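Local coordinates for protein SidF, inhibitor of growth family, member 3 (Legionella pneumophila subsp. pneumophila, PDB 4FYE) that probably removes the 3-phosphate from phosphoinositide lipids of membranes, at residues Ile290-Glu299 / Tyr379-Phe387; Tyr410-Gly418 / Gln440-Asp451. The protein carries 1 engineered substitution. One frame throughout, in Å; residues are numbered along the deposited sequence.

Contact 1: Ile290-Glu299 / Tyr379-Phe387; sequences IKAVTLINQE and YVRQMMDAF
The helical segments Ile-290–Glu-299 and Tyr-379–Phe-387 cross at -52°, with axes 9.3 Å apart at closest approach. No hydrogen bond joins them. Lys-291 lays its aliphatic chain over one face of the Tyr-379 ring in a CH-pi contact. Its CG stands 3.8 Å from the ring centroid of Tyr-379, almost on the normal. The Lys-291 chain bends at chi3 (-97°), and CE then passes near OH of Tyr-379. NZ of Lys-291 goes on to a salt bridge with Glu-536. Ile-290 CG2 meets the same ring at its edge.

The contact joins helices 284-311 and 373-387. Val-380 and Met-384 of the second helix also pack on Tyr-358 of strand 353-360. Met-383 is a single knob set into a hole formed by Lys-291, Thr-294, Leu-295 and Gln-298. Its chain folds back at chi2 (-57°). SD of Met-383 lies 3.8 Å from Leu-295 CG. The backbone O of Lys-291 is 3.6 Å from the same SD of Met-383.

Further along, Leu-295 CD2 packs on the CE2 side of the Phe-387 ring. CB of Glu-299 approaches CZ of that ring, while its carboxylate pairs with Arg-213. Gln-298 CG packs near CD2 of Phe-387, and its amide bonds to Arg-273 and Glu-356.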
loop_
_atom_site.group_PDB
_atom_site.type_symbol
_atom_site.label_atom_id
_atom_site.label_comp_id
_atom_site.label_asym_id
_atom_site.label_seq_id
_atom_site.Cartn_x
_atom_site.Cartn_y
_atom_site.Cartn_z
ATOM N N ILE A 290 -18.139 12.446 -7.303
ATOM C CA ILE A 290 -17.016 11.521 -7.253
ATOM C C ILE A 290 -15.757 12.229 -6.773
ATOM O O ILE A 290 -15.030 11.684 -5.925
ATOM C CB ILE A 290 -16.789 10.814 -8.606
ATOM C CG1 ILE A 290 -17.928 9.830 -8.846
ATOM C CG2 ILE A 290 -15.463 10.053 -8.585
ATOM C CD1 ILE A 290 -18.153 9.425 -10.304
ATOM N N LYS A 291 -15.505 13.429 -7.303
ATOM C CA LYS A 291 -14.430 14.287 -6.783
ATOM C C LYS A 291 -14.548 14.548 -5.280
ATOM O O LYS A 291 -13.541 14.667 -4.595
ATOM C CB LYS A 291 -14.392 15.619 -7.516
ATOM C CG LYS A 291 -13.162 15.826 -8.366
ATOM C CD LYS A 291 -13.217 17.108 -9.204
ATOM C CE LYS A 291 -13.693 16.827 -10.625
ATOM N NZ LYS A 291 -13.389 17.949 -11.550
ATOM N N ALA A 292 -15.780 14.656 -4.779
ATOM C CA ALA A 292 -16.001 14.991 -3.374
ATOM C C ALA A 292 -15.692 13.814 -2.468
ATOM O O ALA A 292 -15.139 14.004 -1.362
ATOM C CB ALA A 292 -17.423 15.451 -3.128
ATOM N N VAL A 293 -16.105 12.623 -2.921
ATOM C CA VAL A 293 -15.880 11.425 -2.143
ATOM C C VAL A 293 -14.388 11.214 -2.030
ATOM O O VAL A 293 -13.899 10.757 -1.012
ATOM C CB VAL A 293 -16.484 10.218 -2.827
ATOM C CG1 VAL A 293 -15.954 8.940 -2.236
ATOM C CG2 VAL A 293 -17.991 10.299 -2.712
ATOM N N THR A 294 -13.649 11.580 -3.061
ATOM C CA THR A 294 -12.276 11.286 -2.967
ATOM C C THR A 294 -11.631 12.192 -1.946
ATOM O O THR A 294 -10.713 11.746 -1.224
ATOM C CB THR A 294 -11.509 11.074 -4.328
ATOM O OG1 THR A 294 -10.423 11.990 -4.479
ATOM C CG2 THR A 294 -12.402 11.017 -5.582
ATOM N N LEU A 295 -12.151 13.432 -1.832
ATOM C CA LEU A 295 -11.753 14.351 -0.781
ATOM C C LEU A 295 -12.174 13.811 0.615
ATOM O O LEU A 295 -11.380 13.735 1.551
ATOM C CB LEU A 295 -12.432 15.673 -0.995
ATOM C CG LEU A 295 -11.804 17.033 -0.731
ATOM C CD1 LEU A 295 -12.801 17.820 0.094
ATOM C CD2 LEU A 295 -10.470 16.999 -0.036
ATOM N N ILE A 296 -13.419 13.417 0.746
ATOM C CA ILE A 296 -13.888 12.742 1.921
ATOM C C ILE A 296 -12.941 11.569 2.353
ATOM O O ILE A 296 -12.403 11.558 3.495
ATOM C CB ILE A 296 -15.353 12.349 1.698
ATOM C CG1 ILE A 296 -16.229 13.614 1.863
ATOM C CG2 ILE A 296 -15.765 11.243 2.648
ATOM C CD1 ILE A 296 -17.652 13.480 1.355
ATOM N N ASN A 297 -12.698 10.622 1.449
ATOM C CA ASN A 297 -11.712 9.583 1.683
ATOM C C ASN A 297 -10.311 10.100 1.911
ATOM O O ASN A 297 -9.597 9.537 2.743
ATOM C CB ASN A 297 -11.701 8.664 0.522
ATOM C CG ASN A 297 -12.962 7.873 0.423
ATOM O OD1 ASN A 297 -13.809 7.857 1.354
ATOM N ND2 ASN A 297 -13.103 7.174 -0.703
ATOM N N GLN A 298 -9.905 11.177 1.222
ATOM C CA GLN A 298 -8.639 11.814 1.588
ATOM C C GLN A 298 -8.591 12.206 3.090
ATOM O O GLN A 298 -7.559 12.034 3.721
ATOM C CB GLN A 298 -8.329 13.042 0.744
ATOM C CG GLN A 298 -6.884 13.478 0.944
ATOM C CD GLN A 298 -5.885 12.366 0.663
ATOM O OE1 GLN A 298 -6.097 11.564 -0.240
ATOM N NE2 GLN A 298 -4.760 12.354 1.391
ATOM N N GLU A 299 -9.673 12.720 3.676
ATOM C CA GLU A 299 -9.587 12.990 5.095
ATOM C C GLU A 299 -9.432 11.737 5.957
ATOM O O GLU A 299 -8.623 11.745 6.896
ATOM C CB GLU A 299 -10.530 14.100 5.648
ATOM C CG GLU A 299 -12.029 13.808 5.716
ATOM C CD GLU A 299 -12.826 14.819 6.574
ATOM O OE1 GLU A 299 -13.863 14.426 7.143
ATOM O OE2 GLU A 299 -12.470 16.008 6.704
ATOM N N TYR A 379 -7.879 13.029 -9.727
ATOM C CA TYR A 379 -8.679 13.378 -8.558
ATOM C C TYR A 379 -7.909 13.268 -7.256
ATOM O O TYR A 379 -8.166 14.011 -6.297
ATOM C CB TYR A 379 -9.886 12.478 -8.475
ATOM C CG TYR A 379 -10.933 12.727 -9.530
ATOM C CD1 TYR A 379 -10.638 13.464 -10.678
ATOM C CD2 TYR A 379 -12.222 12.240 -9.385
ATOM C CE1 TYR A 379 -11.595 13.722 -11.644
ATOM C CE2 TYR A 379 -13.150 12.440 -10.383
ATOM C CZ TYR A 379 -12.818 13.190 -11.484
ATOM O OH TYR A 379 -13.725 13.444 -12.409
ATOM N N VAL A 380 -6.988 12.317 -7.209
ATOM C CA VAL A 380 -6.340 12.005 -5.958
ATOM C C VAL A 380 -5.276 13.059 -5.801
ATOM O O VAL A 380 -5.182 13.715 -4.746
ATOM C CB VAL A 380 -5.780 10.556 -5.944
ATOM C CG1 VAL A 380 -4.747 10.395 -4.849
ATOM C CG2 VAL A 380 -6.886 9.510 -5.795
ATOM N N ARG A 381 -4.518 13.291 -6.870
ATOM C CA ARG A 381 -3.503 14.344 -6.856
ATOM C C ARG A 381 -4.080 15.743 -6.511
ATOM O O ARG A 381 -3.474 16.507 -5.793
ATOM C CB ARG A 381 -2.687 14.290 -8.155
ATOM C CG ARG A 381 -2.448 15.600 -8.858
ATOM C CD ARG A 381 -1.281 16.350 -8.281
ATOM N NE ARG A 381 -1.615 17.757 -8.080
ATOM C CZ ARG A 381 -2.681 18.417 -8.552
ATOM N NH1 ARG A 381 -3.595 17.829 -9.311
ATOM N NH2 ARG A 381 -2.832 19.699 -8.255
ATOM N N GLN A 382 -5.290 16.033 -6.940
ATOM C CA GLN A 382 -5.914 17.319 -6.639
ATOM C C GLN A 382 -6.367 17.407 -5.162
ATOM O O GLN A 382 -6.144 18.439 -4.478
ATOM C CB GLN A 382 -7.064 17.516 -7.626
ATOM C CG GLN A 382 -8.111 18.548 -7.275
ATOM C CD GLN A 382 -9.082 18.831 -8.420
ATOM O OE1 GLN A 382 -9.564 19.969 -8.553
ATOM N NE2 GLN A 382 -9.355 17.815 -9.271
ATOM N N MET A 383 -6.975 16.329 -4.659
ATOM C CA MET A 383 -7.413 16.300 -3.255
ATOM C C MET A 383 -6.215 16.253 -2.242
ATOM O O MET A 383 -6.227 16.924 -1.220
ATOM C CB MET A 383 -8.489 15.219 -3.015
ATOM C CG MET A 383 -9.630 15.190 -4.031
ATOM S SD MET A 383 -10.636 16.705 -4.282
ATOM C CE MET A 383 -9.459 17.868 -4.891
ATOM N N MET A 384 -5.174 15.489 -2.552
ATOM C CA MET A 384 -3.949 15.558 -1.770
ATOM C C MET A 384 -3.428 16.981 -1.689
ATOM O O MET A 384 -3.058 17.447 -0.593
ATOM C CB MET A 384 -2.846 14.598 -2.306
ATOM C CG MET A 384 -3.113 13.108 -2.058
ATOM S SD MET A 384 -1.759 12.082 -2.695
ATOM C CE MET A 384 -0.517 12.775 -1.633
ATOM N N ASP A 385 -3.378 17.674 -2.827
ATOM C CA ASP A 385 -2.879 19.077 -2.843
ATOM C C ASP A 385 -3.878 20.064 -2.221
ATOM O O ASP A 385 -3.478 21.141 -1.760
ATOM C CB ASP A 385 -2.491 19.548 -4.258
ATOM C CG ASP A 385 -0.997 19.338 -4.592
ATOM O OD1 ASP A 385 -0.125 19.292 -3.674
ATOM O OD2 ASP A 385 -0.702 19.214 -5.818
ATOM N N ALA A 386 -5.165 19.705 -2.232
ATOM C CA ALA A 386 -6.231 20.492 -1.579
ATOM C C ALA A 386 -5.945 20.616 -0.109
ATOM O O ALA A 386 -6.061 21.729 0.466
ATOM C CB ALA A 386 -7.578 19.807 -1.760
ATOM N N PHE A 387 -5.557 19.489 0.506
ATOM C CA PHE A 387 -5.226 19.506 1.937
ATOM C C PHE A 387 -3.813 19.969 2.217
ATOM O O PHE A 387 -3.536 20.418 3.341
ATOM C CB PHE A 387 -5.451 18.135 2.595
ATOM C CG PHE A 387 -6.882 17.889 3.063
ATOM C CD1 PHE A 387 -7.381 18.505 4.241
ATOM C CD2 PHE A 387 -7.721 17.015 2.367
ATOM C CE1 PHE A 387 -8.677 18.232 4.714
ATOM C CE2 PHE A 387 -9.030 16.754 2.844
ATOM C CZ PHE A 387 -9.497 17.350 4.031
#

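Contact 2: Tyr410-Gly418 / Gln440-Asp451; sequences YQARMSSWG and QNARFVNQMTDD
Asn-441 and Ser-416 make a paired amide-to-backbone contact where the strand Tyr-410–Ser-416 meets the helix Gln-440–Asp-451. This is helix-on-sheet packing in a mixed alpha-beta fold, with the strand part of a mixed four-stranded sheet. The Ser-416 N-H gives a bond of 2.8 Å to OD1 of Asn-441, in the carbonyl plane and on a lone pair. Asn-441 ND2 returns a nearly straight bond to Ser-416 O (175°), reaching it from above the carbonyl plane. Both ends of the amide are thus held, which fixes its rotation. One residue earlier, Gln-440 NE2 donates to Met-414 O at 2.7 Å.

One turn on from Gln-440, Phe-444 lies against the strand, between these hydrogen bonds and the Arg-413 ion pair. Ser-415 CB sits over the centre of one face, 3.5 Å from the ring centroid of Phe-444. Met-448 CG covers the opposite face. The Asn-441 amide stacks on one face of the Trp-417 indole, near its rim. The planes are 26° apart.

At the other end, the Arg-413 chain bends at chi2 (-88°), which turns its guanidinium toward Asp-451. The salt bridge is side-on. NE of Arg-413 lies 3.1 Å from OD2 of Asp-451, and NH2 of Arg-413 lies 3.0 Å from OD1 of Asp-451. OD2 accepts from both NE and NH2. Gln-447 CB packs over one face of the guanidinium, and Arg-413 NH1 donates to Ala-412 O of its own strand.

Farther out, Trp-618 and Met-631 pack around Trp-417 and Phe-444. Gln-440 is positioned through OE1, which accepts from Arg-443 NH1 at 2.8 Å and also bonds to Tyr-547. Asp-451 is steadied by Tyr-640, whose OH bonds to OD2.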
loop_
_atom_site.group_PDB
_atom_site.type_symbol
_atom_site.label_atom_id
_atom_site.label_comp_id
_atom_site.label_asym_id
_atom_site.label_seq_id
_atom_site.Cartn_x
_atom_site.Cartn_y
_atom_site.Cartn_z
ATOM N N TYR A 410 -1.182 18.560 7.259
ATOM C CA TYR A 410 -0.943 17.628 6.123
ATOM C C TYR A 410 0.036 18.172 5.078
ATOM O O TYR A 410 0.082 19.368 4.808
ATOM C CB TYR A 410 -2.261 17.158 5.516
ATOM C CG TYR A 410 -2.153 16.163 4.390
ATOM C CD1 TYR A 410 -2.025 14.782 4.631
ATOM C CD2 TYR A 410 -2.202 16.609 3.050
ATOM C CE1 TYR A 410 -1.931 13.886 3.558
ATOM C CE2 TYR A 410 -2.147 15.734 1.995
ATOM C CZ TYR A 410 -2.009 14.395 2.236
ATOM O OH TYR A 410 -1.904 13.595 1.151
ATOM N N GLN A 411 0.881 17.291 4.558
ATOM C CA GLN A 411 1.787 17.601 3.465
ATOM C C GLN A 411 1.744 16.427 2.497
ATOM O O GLN A 411 1.937 15.285 2.903
ATOM C CB GLN A 411 3.214 17.787 3.963
ATOM C CG GLN A 411 3.391 19.003 4.870
ATOM C CD GLN A 411 4.855 19.385 5.052
ATOM O OE1 GLN A 411 5.467 19.049 6.074
ATOM N NE2 GLN A 411 5.424 20.085 4.061
ATOM N N ALA A 412 1.499 16.734 1.233
ATOM C CA ALA A 412 1.423 15.797 0.167
ATOM C C ALA A 412 2.706 15.664 -0.694
ATOM O O ALA A 412 3.430 16.629 -0.974
ATOM C CB ALA A 412 0.318 16.230 -0.739
ATOM N N ARG A 413 2.966 14.439 -1.115
ATOM C CA ARG A 413 3.899 14.215 -2.168
ATOM C C ARG A 413 3.318 13.042 -2.983
ATOM O O ARG A 413 3.031 11.963 -2.463
ATOM C CB ARG A 413 5.295 13.865 -1.637
ATOM C CG ARG A 413 5.889 14.723 -0.525
ATOM C CD ARG A 413 6.579 15.821 -1.222
ATOM N NE ARG A 413 7.393 16.609 -0.346
ATOM C CZ ARG A 413 6.996 17.775 0.147
ATOM N NH1 ARG A 413 5.776 18.216 -0.136
ATOM N NH2 ARG A 413 7.817 18.497 0.911
ATOM N N MET A 414 3.162 13.261 -4.277
ATOM C CA MET A 414 2.517 12.307 -5.061
ATOM C C MET A 414 3.293 12.139 -6.310
ATOM O O MET A 414 3.616 13.149 -6.928
ATOM C CB MET A 414 1.120 12.729 -5.410
ATOM C CG MET A 414 0.580 11.635 -6.314
ATOM S SD MET A 414 -1.111 11.942 -6.662
ATOM C CE MET A 414 -1.603 10.615 -7.689
ATOM N N SER A 415 3.577 10.874 -6.680
ATOM C CA SER A 415 4.173 10.558 -8.006
ATOM C C SER A 415 3.341 9.550 -8.772
ATOM O O SER A 415 2.593 8.810 -8.194
ATOM C CB SER A 415 5.614 10.048 -7.888
ATOM O OG SER A 415 5.711 8.876 -7.095
ATOM N N SER A 416 3.467 9.486 -10.083
ATOM C CA SER A 416 2.666 8.524 -10.778
ATOM C C SER A 416 3.422 8.034 -11.973
ATOM O O SER A 416 3.476 8.711 -12.996
ATOM C CB SER A 416 1.380 9.172 -11.179
ATOM O OG SER A 416 0.570 8.212 -11.808
ATOM N N TRP A 417 4.049 6.864 -11.853
ATOM C CA TRP A 417 4.820 6.364 -12.983
ATOM C C TRP A 417 4.398 4.966 -13.205
ATOM O O TRP A 417 4.575 4.106 -12.306
ATOM C CB TRP A 417 6.288 6.313 -12.659
ATOM C CG TRP A 417 7.052 7.601 -12.670
ATOM C CD1 TRP A 417 7.407 8.376 -13.789
ATOM C CD2 TRP A 417 7.687 8.251 -11.530
ATOM N NE1 TRP A 417 8.151 9.464 -13.397
ATOM C CE2 TRP A 417 8.371 9.440 -12.063
ATOM C CE3 TRP A 417 7.756 7.984 -10.190
ATOM C CZ2 TRP A 417 9.067 10.310 -11.254
ATOM C CZ3 TRP A 417 8.464 8.861 -9.367
ATOM C CH2 TRP A 417 9.088 10.006 -9.880
ATOM N N GLY A 418 3.936 4.707 -14.436
ATOM C CA GLY A 418 3.235 3.474 -14.770
ATOM C C GLY A 418 4.116 2.243 -14.795
ATOM O O GLY A 418 5.369 2.346 -14.915
ATOM N N GLN A 440 3.577 16.610 -12.774
ATOM C CA GLN A 440 3.459 16.291 -11.351
ATOM C C GLN A 440 4.696 15.537 -10.952
ATOM O O GLN A 440 5.210 15.711 -9.857
ATOM C CB GLN A 440 2.185 15.520 -11.069
ATOM C CG GLN A 440 1.977 15.074 -9.616
ATOM C CD GLN A 440 2.298 16.140 -8.576
ATOM O OE1 GLN A 440 2.082 17.352 -8.775
ATOM N NE2 GLN A 440 2.854 15.696 -7.483
ATOM N N ASN A 441 5.251 14.792 -11.894
ATOM C CA ASN A 441 6.396 13.949 -11.598
ATOM C C ASN A 441 7.685 14.756 -11.444
ATOM O O ASN A 441 8.457 14.570 -10.462
ATOM C CB ASN A 441 6.507 12.813 -12.630
ATOM C CG ASN A 441 5.500 11.698 -12.370
ATOM O OD1 ASN A 441 4.956 11.577 -11.270
ATOM N ND2 ASN A 441 5.236 10.882 -13.391
ATOM N N ALA A 442 7.879 15.701 -12.349
ATOM C CA ALA A 442 8.912 16.725 -12.129
ATOM C C ALA A 442 8.721 17.603 -10.823
ATOM O O ALA A 442 9.663 17.786 -10.033
ATOM C CB ALA A 442 9.110 17.589 -13.378
ATOM N N ARG A 443 7.530 18.135 -10.572
ATOM C CA ARG A 443 7.256 18.729 -9.269
ATOM C C ARG A 443 7.716 17.801 -8.114
ATOM O O ARG A 443 8.555 18.199 -7.269
ATOM C CB ARG A 443 5.767 18.985 -9.166
ATOM C CG ARG A 443 5.281 19.564 -7.830
ATOM C CD ARG A 443 4.017 20.370 -8.096
ATOM N NE ARG A 443 3.451 20.881 -6.872
ATOM C CZ ARG A 443 2.580 20.229 -6.112
ATOM N NH1 ARG A 443 2.139 19.039 -6.484
ATOM N NH2 ARG A 443 2.116 20.812 -4.999
ATOM N N PHE A 444 7.182 16.570 -8.101
ATOM C CA PHE A 444 7.520 15.560 -7.079
ATOM C C PHE A 444 9.036 15.378 -6.969
ATOM O O PHE A 444 9.603 15.408 -5.881
ATOM C CB PHE A 444 6.825 14.242 -7.438
ATOM C CG PHE A 444 7.175 13.086 -6.532
ATOM C CD1 PHE A 444 6.479 12.871 -5.357
ATOM C CD2 PHE A 444 8.199 12.204 -6.882
ATOM C CE1 PHE A 444 6.793 11.796 -4.535
ATOM C CE2 PHE A 444 8.506 11.133 -6.088
ATOM C CZ PHE A 444 7.804 10.926 -4.900
ATOM N N VAL A 445 9.723 15.253 -8.091
ATOM C CA VAL A 445 11.146 15.077 -7.998
ATOM C C VAL A 445 11.768 16.275 -7.287
ATOM O O VAL A 445 12.570 16.119 -6.342
ATOM C CB VAL A 445 11.782 14.745 -9.368
ATOM C CG1 VAL A 445 13.296 14.914 -9.327
ATOM C CG2 VAL A 445 11.445 13.304 -9.771
ATOM N N ASN A 446 11.381 17.485 -7.685
ATOM C CA ASN A 446 11.932 18.692 -7.018
ATOM C C ASN A 446 11.626 18.687 -5.498
ATOM O O ASN A 446 12.491 18.965 -4.657
ATOM C CB ASN A 446 11.343 19.948 -7.626
ATOM C CG ASN A 446 11.858 20.238 -8.992
ATOM O OD1 ASN A 446 13.010 19.911 -9.336
ATOM N ND2 ASN A 446 11.010 20.895 -9.804
ATOM N N GLN A 447 10.396 18.358 -5.148
ATOM C CA GLN A 447 10.027 18.386 -3.726
ATOM C C GLN A 447 10.916 17.473 -2.916
ATOM O O GLN A 447 11.490 17.888 -1.922
ATOM C CB GLN A 447 8.601 17.942 -3.546
ATOM C CG GLN A 447 7.624 18.812 -4.299
ATOM C CD GLN A 447 6.189 18.339 -4.156
ATOM O OE1 GLN A 447 5.858 17.185 -4.416
ATOM N NE2 GLN A 447 5.330 19.243 -3.727
ATOM N N MET A 448 11.055 16.239 -3.387
ATOM C CA MET A 448 11.735 15.178 -2.652
ATOM C C MET A 448 13.195 15.501 -2.642
ATOM O O MET A 448 13.896 15.233 -1.681
ATOM C CB MET A 448 11.520 13.800 -3.345
ATOM C CG MET A 448 10.081 13.280 -3.313
ATOM S SD MET A 448 9.576 12.916 -1.615
ATOM C CE MET A 448 10.390 11.332 -1.302
ATOM N N THR A 449 13.681 16.067 -3.724
ATOM C CA THR A 449 15.049 16.446 -3.686
ATOM C C THR A 449 15.280 17.634 -2.719
ATOM O O THR A 449 16.207 17.586 -1.915
ATOM C CB THR A 449 15.738 16.551 -5.090
ATOM O OG1 THR A 449 16.521 17.735 -5.135
ATOM C CG2 THR A 449 14.778 16.561 -6.272
ATOM N N ASP A 450 14.437 18.666 -2.747
ATOM C CA ASP A 450 14.533 19.772 -1.739
ATOM C C ASP A 450 14.457 19.227 -0.272
ATOM O O ASP A 450 15.299 19.580 0.570
ATOM C CB ASP A 450 13.510 20.916 -2.031
ATOM C CG ASP A 450 13.848 21.744 -3.362
ATOM O OD1 ASP A 450 14.967 22.309 -3.466
ATOM O OD2 ASP A 450 13.003 21.872 -4.303
ATOM N N ASP A 451 13.514 18.298 0.003
ATOM C CA ASP A 451 13.410 17.669 1.340
ATOM C C ASP A 451 14.686 16.976 1.699
ATOM O O ASP A 451 15.078 16.956 2.861
ATOM C CB ASP A 451 12.323 16.600 1.413
ATOM C CG ASP A 451 10.963 17.132 1.145
ATOM O OD1 ASP A 451 10.837 18.338 0.850
ATOM O OD2 ASP A 451 10.012 16.349 1.217
#

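In the fold
Both contacts are buried, and their centres lie about 17 Å apart. Contact 1 joins two helices, largely through apolar and aliphatic surfaces. Contact 2 joins a helix to a strand, with side-chain amide hydrogen bonds to the backbone and a buried ion pair. Helix 373-387 connects the two, since it also packs on strand 402-416: Met-384 and Phe-387 touch Tyr-410, and Arg-381 packs on Met-414. Asp-385 of contact 1 forms a salt bridge with Arg-443 of contact 2, and also pairs with Arg-381 on its own helix. Asp-385, with Glu-543 on Arg-381, probably offsets the like charges of the two arginines. Glu-356 receives bonds from both Gln-298 and Tyr-410.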